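PDB 4MO9: periplasmic binding protein from Veillonella parvula, which probably binds a solute in the periplasm, perhaps an iron chelate, and delivers it to an ABC transporter for import. Local coordinates for residues Q44-G49 and G69-L74; P51-S56 and E320-A325. All coordinates share one frame; numbering follows the deposited sequence.

Contact 1: residues Q44-G49 and G69-L74; sequences QWSGAG and GMDTSL. With TMO (trimethylamine oxide), chain B.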
loop_
_atom_site.group_PDB
_atom_site.type_symbol
_atom_site.label_atom_id
_atom_site.label_comp_id
_atom_site.label_asym_id
_atom_site.label_seq_id
_atom_site.Cartn_x
_atom_site.Cartn_y
_atom_site.Cartn_z
ATOM N N GLN A 44 -9.550 3.657 10.327
ATOM C CA GLN A 44 -9.863 4.306 9.062
ATOM C C GLN A 44 -8.866 3.821 8.012
ATOM O O GLN A 44 -7.718 3.478 8.356
ATOM C CB GLN A 44 -9.765 5.827 9.182
ATOM C CG GLN A 44 -10.836 6.458 10.034
ATOM C CD GLN A 44 -12.205 6.422 9.373
ATOM O OE1 GLN A 44 -13.086 5.662 9.788
ATOM N NE2 GLN A 44 -12.400 7.257 8.368
ATOM N N TRP A 45 -9.309 3.807 6.756
ATOM C CA TRP A 45 -8.490 3.402 5.596
ATOM C C TRP A 45 -7.755 2.064 5.770
ATOM O O TRP A 45 -6.576 1.948 5.422
ATOM C CB TRP A 45 -7.482 4.510 5.236
ATOM C CG TRP A 45 -8.109 5.678 4.543
ATOM C CD1 TRP A 45 -9.453 5.962 4.452
ATOM C CD2 TRP A 45 -7.428 6.723 3.827
ATOM N NE1 TRP A 45 -9.639 7.122 3.715
ATOM C CE2 TRP A 45 -8.415 7.604 3.328
ATOM C CE3 TRP A 45 -6.081 6.995 3.559
ATOM C CZ2 TRP A 45 -8.091 8.740 2.565
ATOM C CZ3 TRP A 45 -5.761 8.126 2.803
ATOM C CH2 TRP A 45 -6.766 8.982 2.316
ATOM N N SER A 46 -8.447 1.052 6.287
ATOM C CA SER A 46 -7.831 -0.260 6.475
ATOM C C SER A 46 -7.349 -0.857 5.151
ATOM O O SER A 46 -8.088 -0.888 4.157
ATOM C CB SER A 46 -8.778 -1.213 7.208
ATOM O OG SER A 46 -8.976 -0.746 8.534
ATOM N N GLY A 47 -6.094 -1.302 5.136
ATOM C CA GLY A 47 -5.515 -1.860 3.931
ATOM C C GLY A 47 -5.096 -0.790 2.944
ATOM O O GLY A 47 -4.687 -1.110 1.816
ATOM N N ALA A 48 -5.202 0.476 3.348
ATOM C CA ALA A 48 -4.882 1.585 2.455
ATOM C C ALA A 48 -4.083 2.689 3.152
ATOM O O ALA A 48 -4.308 3.884 2.911
ATOM C CB ALA A 48 -6.161 2.157 1.850
ATOM N N GLY A 49 -3.144 2.302 4.009
ATOM C CA GLY A 49 -2.324 3.308 4.668
ATOM C C GLY A 49 -2.868 3.766 6.006
ATOM O O GLY A 49 -2.220 4.558 6.703
ATOM N N GLY A 69 -13.965 0.063 16.660
ATOM C CA GLY A 69 -14.719 0.385 15.462
ATOM C C GLY A 69 -13.983 -0.012 14.203
ATOM O O GLY A 69 -12.818 0.370 13.999
HETATM N N MSE A 70 -14.672 -0.768 13.349
HETATM C CA MSE A 70 -14.104 -1.296 12.117
HETATM C C MSE A 70 -14.654 -0.510 10.926
HETATM O O MSE A 70 -15.872 -0.359 10.791
HETATM C CB MSE A 70 -14.476 -2.782 12.004
HETATM C CG MSE A 70 -14.301 -3.408 10.624
HETATM SE SE MSE A 70 -12.426 -3.525 10.067
HETATM C CE MSE A 70 -11.797 -4.641 11.492
ATOM N N ASP A 71 -13.773 0.018 10.080
ATOM C CA ASP A 71 -14.223 0.717 8.876
ATOM C C ASP A 71 -14.576 -0.314 7.806
ATOM O O ASP A 71 -14.387 -1.519 8.018
ATOM C CB ASP A 71 -13.147 1.669 8.347
ATOM C CG ASP A 71 -11.863 0.949 7.983
ATOM O OD1 ASP A 71 -11.532 -0.057 8.647
ATOM O OD2 ASP A 71 -11.179 1.381 7.025
ATOM N N THR A 72 -15.082 0.147 6.663
ATOM C CA THR A 72 -15.539 -0.766 5.609
ATOM C C THR A 72 -14.622 -0.777 4.394
ATOM O O THR A 72 -14.976 -1.327 3.344
ATOM C CB THR A 72 -16.951 -0.409 5.121
ATOM O OG1 THR A 72 -16.922 0.864 4.474
ATOM C CG2 THR A 72 -17.909 -0.342 6.283
ATOM N N SER A 73 -13.452 -0.161 4.540
ATOM C CA SER A 73 -12.470 -0.087 3.461
ATOM C C SER A 73 -12.106 -1.465 2.881
ATOM O O SER A 73 -12.150 -1.663 1.655
ATOM C CB SER A 73 -11.226 0.663 3.958
ATOM O OG SER A 73 -10.146 0.537 3.057
ATOM N N LEU A 74 -11.774 -2.421 3.747
ATOM C CA LEU A 74 -11.439 -3.769 3.287
ATOM C C LEU A 74 -12.640 -4.420 2.614
ATOM O O LEU A 74 -12.542 -4.901 1.469
ATOM C CB LEU A 74 -10.934 -4.651 4.438
ATOM C CG LEU A 74 -9.622 -4.260 5.134
ATOM C CD1 LEU A 74 -9.347 -5.176 6.321
ATOM C CD2 LEU A 74 -8.453 -4.301 4.165
HETATM C CAA TMO B . -9.311 3.809 -1.223
HETATM N NAC TMO B . -9.474 4.602 0.003
HETATM C CAD TMO B . -10.829 5.171 0.048
HETATM C CAB TMO B . -9.315 3.730 1.171
HETATM O OAE TMO B . -8.612 5.517 0.020
HETATM O O HOH W 1 -11.964 3.776 5.849
#
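Ser46 and Ser73 face each other with CA atoms 5.5 Å apart, and Gln44 and Asp71 lie at a similar distance; on the 44-49 side the chain folds into a type II beta turn from Trp45 to Ala48. Asp71 grips Ser46 with both carboxylate oxygens. Its OD2 takes the backbone N-H of Ser46 at 2.8 Å from N, an almost straight bond of 178°. Its OD1 takes the hydroxyl OG of Ser46, 2.6 Å away. Both donors come to the syn side of their oxygen and lie slightly out of the carboxylate plane. Asp71 CG sits between its own backbone N and carbonyl carbon (chi1 60°), which turns the carboxylate onto the turn. A water accepts from Trp45 N and donates to Asp71 OD2.

Ser73 stands at the start of helix 73-77. Its OG donates to Ser46 O at 2.7 Å and also bonds Arg78. Leu74 lies beside the same turn, with CG 3.8 Å from Ser46 CB and CD2 against Gly47 CA.

The ligand lies beside the turn. Oxygen OAE of trimethylamine oxide is over the centre of one face of the Trp45 indole, 3.9 Å above its plane. Ala48 CB touches its methyl CAB at 3.6 Å, and Ser73 OG comes near the same methyl. Trp45, Ala48, Ser73 and Arg78 form the pocket. The carboxylate bonds probably hold the turn in place, and with it the indole and methyl walls offered to the ligand.

Contact 2: residues P51-S56 and E320-A325; sequences PFFTIS and EVFDAA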
loop_
_atom_site.group_PDB
_atom_site.type_symbol
_atom_site.label_atom_id
_atom_site.label_comp_id
_atom_site.label_asym_id
_atom_site.label_seq_id
_atom_site.Cartn_x
_atom_site.Cartn_y
_atom_site.Cartn_z
ATOM N N PRO A 51 -4.061 2.408 9.945
ATOM C CA PRO A 51 -3.238 1.598 10.861
ATOM C C PRO A 51 -3.504 0.082 10.838
ATOM O O PRO A 51 -2.715 -0.643 11.434
ATOM C CB PRO A 51 -3.613 2.158 12.237
ATOM C CG PRO A 51 -5.044 2.595 12.060
ATOM C CD PRO A 51 -5.065 3.211 10.671
ATOM N N PHE A 52 -4.558 -0.389 10.168
ATOM C CA PHE A 52 -4.957 -1.805 10.280
ATOM C C PHE A 52 -3.826 -2.830 10.184
ATOM O O PHE A 52 -3.663 -3.674 11.074
ATOM C CB PHE A 52 -6.042 -2.169 9.263
ATOM C CG PHE A 52 -6.378 -3.637 9.258
ATOM C CD1 PHE A 52 -5.865 -4.482 8.274
ATOM C CD2 PHE A 52 -7.187 -4.179 10.254
ATOM C CE1 PHE A 52 -6.163 -5.839 8.281
ATOM C CE2 PHE A 52 -7.491 -5.540 10.268
ATOM C CZ PHE A 52 -6.973 -6.370 9.274
ATOM N N PHE A 53 -3.051 -2.789 9.103
ATOM C CA PHE A 53 -1.974 -3.768 8.942
ATOM C C PHE A 53 -0.897 -3.599 10.006
ATOM O O PHE A 53 -0.337 -4.584 10.486
ATOM C CB PHE A 53 -1.349 -3.680 7.556
ATOM C CG PHE A 53 -2.021 -4.556 6.538
ATOM C CD1 PHE A 53 -2.597 -4.005 5.407
ATOM C CD2 PHE A 53 -2.078 -5.930 6.717
ATOM C CE1 PHE A 53 -3.220 -4.807 4.462
ATOM C CE2 PHE A 53 -2.697 -6.742 5.768
ATOM C CZ PHE A 53 -3.269 -6.179 4.648
ATOM N N THR A 54 -0.585 -2.358 10.367
ATOM C CA THR A 54 0.377 -2.131 11.455
ATOM C C THR A 54 -0.141 -2.696 12.776
ATOM O O THR A 54 0.586 -3.394 13.505
ATOM C CB THR A 54 0.717 -0.642 11.588
ATOM O OG1 THR A 54 1.130 -0.147 10.300
ATOM C CG2 THR A 54 1.840 -0.426 12.607
ATOM N N ILE A 55 -1.402 -2.418 13.088
ATOM C CA ILE A 55 -1.978 -2.923 14.330
ATOM C C ILE A 55 -1.965 -4.455 14.353
ATOM O O ILE A 55 -1.590 -5.064 15.367
ATOM C CB ILE A 55 -3.395 -2.348 14.566
ATOM C CG1 ILE A 55 -3.306 -0.834 14.767
ATOM C CG2 ILE A 55 -4.066 -3.011 15.755
ATOM C CD1 ILE A 55 -4.676 -0.123 14.974
ATOM N N SER A 56 -2.333 -5.082 13.234
ATOM C CA SER A 56 -2.346 -6.540 13.163
ATOM C C SER A 56 -0.937 -7.080 13.361
ATOM O O SER A 56 -0.743 -8.103 14.010
ATOM C CB SER A 56 -2.894 -7.010 11.814
ATOM O OG SER A 56 -4.184 -6.479 11.571
ATOM N N GLU A 320 2.073 1.404 2.667
ATOM C CA GLU A 320 1.760 0.491 3.766
ATOM C C GLU A 320 2.993 0.041 4.525
ATOM O O GLU A 320 4.130 0.171 4.040
ATOM C CB GLU A 320 1.003 -0.756 3.266
ATOM C CG GLU A 320 -0.531 -0.675 3.377
ATOM C CD GLU A 320 -1.032 -0.529 4.819
ATOM O OE1 GLU A 320 -0.220 -0.666 5.778
ATOM O OE2 GLU A 320 -2.256 -0.291 4.998
ATOM N N VAL A 321 2.744 -0.521 5.702
ATOM C CA VAL A 321 3.811 -0.960 6.591
ATOM C C VAL A 321 4.698 -2.016 5.932
ATOM O O VAL A 321 5.892 -2.103 6.248
ATOM C CB VAL A 321 3.238 -1.471 7.941
ATOM C CG1 VAL A 321 2.369 -2.728 7.716
ATOM C CG2 VAL A 321 4.360 -1.745 8.947
ATOM N N PHE A 322 4.135 -2.805 5.008
ATOM C CA PHE A 322 4.911 -3.849 4.350
ATOM C C PHE A 322 5.457 -3.450 2.962
ATOM O O PHE A 322 5.900 -4.321 2.199
ATOM C CB PHE A 322 4.106 -5.170 4.256
ATOM C CG PHE A 322 2.698 -5.008 3.710
ATOM C CD1 PHE A 322 2.435 -4.157 2.635
ATOM C CD2 PHE A 322 1.636 -5.725 4.265
ATOM C CE1 PHE A 322 1.140 -4.008 2.135
ATOM C CE2 PHE A 322 0.337 -5.586 3.769
ATOM C CZ PHE A 322 0.090 -4.722 2.703
ATOM N N ASP A 323 5.433 -2.155 2.630
ATOM C CA ASP A 323 5.778 -1.738 1.260
ATOM C C ASP A 323 7.270 -1.779 0.920
ATOM O O ASP A 323 7.655 -1.464 -0.208
ATOM C CB ASP A 323 5.111 -0.401 0.834
ATOM C CG ASP A 323 5.771 0.845 1.428
ATOM O OD1 ASP A 323 6.911 0.806 1.965
ATOM O OD2 ASP A 323 5.116 1.913 1.361
ATOM N N ALA A 324 8.100 -2.182 1.884
ATOM C CA ALA A 324 9.522 -2.393 1.604
ATOM C C ALA A 324 9.681 -3.378 0.455
ATOM O O ALA A 324 10.633 -3.292 -0.328
ATOM C CB ALA A 324 10.241 -2.916 2.840
ATOM N N ALA A 325 8.748 -4.323 0.362
ATOM C CA ALA A 325 8.761 -5.293 -0.735
ATOM C C ALA A 325 8.591 -4.620 -2.098
ATOM O O ALA A 325 9.095 -5.122 -3.115
ATOM C CB ALA A 325 7.688 -6.348 -0.529
HETATM O O HOH W 2 -3.875 -0.813 6.959
HETATM O O HOH W 3 -0.813 -0.112 8.459
#
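Phe53 and Phe322 meet in an edge-to-face (T-shaped) pair, with ring centroids 4.7 Å apart and planes at 58°. The edge of Phe322 is turned to the face of Phe53. Its CE2 stands 3.5 Å above the Phe53 plane, over the ring centre, and CZ reaches Phe53 CE1. Phe322 CG lies between its own backbone N and carbonyl carbon (chi1 49°), and this brings the ring across to Phe53. The opposite face of Phe53 has Phe52 CD1 near its rim.

Glu320 comes to Phe53 from another direction. Its OE2 lies at the ring edge, in plane, 3.8 Å from Phe53 CD1, and the carboxylate is turned nearly perpendicular to the ring. The Glu320 chain bends at chi2 (-62°), which folds the carboxylate back so that OE1 accepts Val321 N at 3.0 Å through its anti lone pair. Its OE2 accepts from Gly49 N.

In this TroA-like periplasmic binding protein, the contact joins helix 52-59, which follows a strand of the parallel sheet, to the turn between strand 310-313 of the mixed sheet and helix 324-334. It thus bridges the two lobes. The long helix 171-194, typical of the family as the link between lobes, touches Val321 through Ile177. Residues Glu320 to Asp323 make a type I beta turn.

Two waters complete the polar side. One accepts from Phe53 N and can donate to Glu320 OE2; the other accepts from Thr54 N and can donate to OE1. Each carboxylate oxygen is therefore linked through a water to a backbone N-H near the start of the helix, which may favour the charged form of Glu320.

Val321 packs beside this, with CG1 3.8 Å from Phe53 CB. Thr54 OG1 lies 3.4 Å from Val321 CB and bonds to Tyr149 OH.

In the fold
Contacts 1 and 2 have centres 12 Å apart and alternate along the chain: 44-49 runs almost directly into 51-56, while 69-74 and 320-325 come later. They touch at the loop before helix 52-59. Gly49 N and Glu320 OE2 are 2.9 Å apart, a probable hydrogen bond that ties the end of the pocket loop to contact 2. Ser46 OG also packs on Phe52 CB at 3.3 Å. Contact 1 holds three of the four pocket residues and touches trimethylamine oxide directly. Contact 2 is a step further out, with the Glu320 side chain about 9 Å from the ligand. The loop is held by 69-74, close by in sequence, and by Glu320, far along the chain.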